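Long-range contact in discoidin-2 (Dictyostelium discoideum, PDB 2VMC), which binds galactose and N-acetylgalactosamine as a homotrimeric lectin and may take part in forming the spore coat: residues G172-N177 with A242-T247. Sequence-based numbering, arbitrary orientation.
With A2G (2-acetamido-2-deoxy-alpha-D-galactopyranose), chain E.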
loop_
_atom_site.group_PDB
_atom_site.type_symbol
_atom_site.label_atom_id
_atom_site.label_comp_id
_atom_site.label_asym_id
_atom_site.label_seq_id
_atom_site.Cartn_x
_atom_site.Cartn_y
_atom_site.Cartn_z
ATOM N N GLY A 172 26.174 14.868 -24.025
ATOM C CA GLY A 172 27.493 14.430 -23.558
ATOM C C GLY A 172 28.578 14.587 -24.603
ATOM O O GLY A 172 29.730 14.228 -24.353
ATOM N N ASP A 173 28.210 15.122 -25.769
ATOM C CA ASP A 173 29.165 15.365 -26.855
ATOM C C ASP A 173 28.676 16.439 -27.844
ATOM O O ASP A 173 27.645 17.065 -27.603
ATOM C CB ASP A 173 29.564 14.047 -27.577
ATOM C CG ASP A 173 28.483 13.506 -28.513
ATOM O OD1 ASP A 173 27.413 14.137 -28.733
ATOM O OD2 ASP A 173 28.725 12.400 -29.050
ATOM N N ARG A 174 29.424 16.651 -28.939
ATOM C CA ARG A 174 29.106 17.761 -29.854
ATOM C C ARG A 174 28.214 17.370 -31.057
ATOM O O ARG A 174 28.196 18.070 -32.085
ATOM C CB ARG A 174 30.384 18.474 -30.335
ATOM C CG ARG A 174 31.364 18.862 -29.229
ATOM C CD ARG A 174 30.834 19.951 -28.263
ATOM N NE ARG A 174 29.889 19.467 -27.229
ATOM C CZ ARG A 174 30.225 18.828 -26.098
ATOM N NH1 ARG A 174 31.505 18.565 -25.830
ATOM N NH2 ARG A 174 29.280 18.455 -25.220
ATOM N N SER A 175 27.483 16.267 -30.896
ATOM C CA SER A 175 26.577 15.691 -31.906
ATOM C C SER A 175 25.585 16.682 -32.536
ATOM O O SER A 175 25.239 16.563 -33.732
ATOM C CB SER A 175 25.741 14.589 -31.244
ATOM O OG SER A 175 26.513 13.439 -31.046
ATOM N N LEU A 176 25.104 17.636 -31.732
ATOM C CA LEU A 176 24.172 18.639 -32.236
ATOM C C LEU A 176 24.763 20.047 -32.367
ATOM O O LEU A 176 24.014 21.022 -32.566
ATOM C CB LEU A 176 22.906 18.678 -31.374
ATOM C CG LEU A 176 22.004 17.442 -31.348
ATOM C CD1 LEU A 176 20.749 17.815 -30.528
ATOM C CD2 LEU A 176 21.601 16.915 -32.772
ATOM N N ASN A 177 26.090 20.147 -32.247
ATOM C CA ASN A 177 26.777 21.446 -32.170
ATOM C C ASN A 177 27.174 22.091 -33.495
ATOM O O ASN A 177 27.938 23.080 -33.521
ATOM C CB ASN A 177 27.997 21.336 -31.254
ATOM C CG ASN A 177 28.484 22.683 -30.743
ATOM O OD1 ASN A 177 27.695 23.502 -30.241
ATOM N ND2 ASN A 177 29.802 22.912 -30.840
ATOM N N ALA A 242 23.273 25.718 -33.020
ATOM C CA ALA A 242 24.365 24.845 -32.559
ATOM C C ALA A 242 24.147 24.555 -31.070
ATOM O O ALA A 242 24.333 25.457 -30.201
ATOM C CB ALA A 242 25.735 25.536 -32.777
ATOM N N VAL A 243 23.734 23.326 -30.777
ATOM C CA VAL A 243 23.507 22.877 -29.397
ATOM C C VAL A 243 24.750 22.132 -28.894
ATOM O O VAL A 243 25.112 21.084 -29.425
ATOM C CB VAL A 243 22.219 21.993 -29.284
ATOM C CG1 VAL A 243 22.057 21.466 -27.856
ATOM C CG2 VAL A 243 20.976 22.771 -29.737
ATOM N N TYR A 244 25.405 22.708 -27.883
ATOM C CA TYR A 244 26.645 22.173 -27.304
ATOM C C TYR A 244 26.361 20.999 -26.341
ATOM O O TYR A 244 26.958 19.908 -26.471
ATOM C CB TYR A 244 27.426 23.308 -26.604
ATOM C CG TYR A 244 28.855 22.968 -26.268
ATOM C CD1 TYR A 244 29.904 23.361 -27.119
ATOM C CD2 TYR A 244 29.168 22.278 -25.101
ATOM C CE1 TYR A 244 31.218 23.071 -26.800
ATOM C CE2 TYR A 244 30.488 21.979 -24.764
ATOM C CZ TYR A 244 31.502 22.383 -25.627
ATOM O OH TYR A 244 32.806 22.087 -25.323
ATOM N N ASP A 245 25.433 21.207 -25.404
ATOM C CA ASP A 245 24.957 20.113 -24.522
ATOM C C ASP A 245 23.546 20.422 -23.994
ATOM O O ASP A 245 23.122 21.591 -23.975
ATOM C CB ASP A 245 25.947 19.889 -23.362
ATOM C CG ASP A 245 25.816 18.508 -22.697
ATOM O OD1 ASP A 245 25.186 17.595 -23.268
ATOM O OD2 ASP A 245 26.374 18.338 -21.582
ATOM N N LEU A 246 22.814 19.369 -23.611
ATOM C CA LEU A 246 21.511 19.496 -22.934
ATOM C C LEU A 246 21.446 18.377 -21.918
ATOM O O LEU A 246 21.973 17.287 -22.197
ATOM C CB LEU A 246 20.337 19.312 -23.901
ATOM C CG LEU A 246 20.037 20.433 -24.901
ATOM C CD1 LEU A 246 19.063 19.937 -26.008
ATOM C CD2 LEU A 246 19.532 21.712 -24.212
ATOM N N THR A 247 20.834 18.644 -20.763
ATOM C CA THR A 247 20.592 17.592 -19.729
ATOM C C THR A 247 19.124 17.569 -19.266
ATOM O O THR A 247 18.534 18.617 -19.025
ATOM C CB THR A 247 21.510 17.778 -18.481
ATOM O OG1 THR A 247 22.887 17.840 -18.892
ATOM C CG2 THR A 247 21.328 16.617 -17.467
HETATM O O5 A2G E . 32.174 27.707 -25.231
HETATM C C1 A2G E . 33.114 27.250 -24.255
HETATM O O1 A2G E . 34.017 26.312 -24.856
HETATM C C2 A2G E . 32.384 26.584 -23.091
HETATM N N2 A2G E . 33.328 26.020 -22.132
HETATM C C3 A2G E . 31.383 25.493 -23.544
HETATM O O3 A2G E . 30.614 24.948 -22.456
HETATM C C4 A2G E . 30.447 26.019 -24.639
HETATM O O4 A2G E . 29.498 26.940 -24.094
HETATM C C5 A2G E . 31.295 26.693 -25.738
HETATM C C6 A2G E . 30.429 27.299 -26.835
HETATM O O6 A2G E . 31.311 27.668 -27.916
HETATM C C7 A2G E . 33.858 26.778 -21.160
HETATM O O7 A2G E . 33.557 27.968 -21.017
HETATM C C8 A2G E . 34.842 26.062 -20.271
HETATM O O HOH W 1 25.822 18.460 -29.148
HETATM O O HOH W 2 29.597 17.610 -22.634
HETATM O O HOH W 3 26.898 25.844 -29.385
#
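The guanidinium of R174 lies flat on the ring of Y244, planes 2° apart, with CZ 3.9 Å from the ring centroid, a cation-pi stack. Bends at chi2 and chi3 (-67° and 79°) fold the arginine back, so that CD also rests over that face while NE and NH2 turn their in-plane N-H groups side-on to Y244 O, 3.1 and 3.0 Å away. Arginine suits the place, since its flat cation can stack on the ring while two N-H groups on its edge reach the same carbonyl. C4 of the N-acetylgalactosamine packs on the opposite face of the ring, 3.7 Å from Y244 CD1. This is the sugar site of the H-type lectin domain, where the tyrosine offers an apolar platform, D209 lies beside it, and R218 and W238 of the second subunit bind the same sugar. Y244 and D245 form a classic beta bulge opposite D209. Deeper, packing is close: L176 CB meets V243 CB at 4.0 Å, V243 N bonds to L176 O, and small A242 lets N177 O approach its CB to 3.4 Å. Buried D245 accepts from G172 N nearly straight (OD1, 3.0 Å), while its OD2 pairs with K207. Toward exposed G172 and R174 the backbones stand further apart, the D173 side chain points away from the strand, and water 2 accepts from R174 NH2 at 2.7 Å.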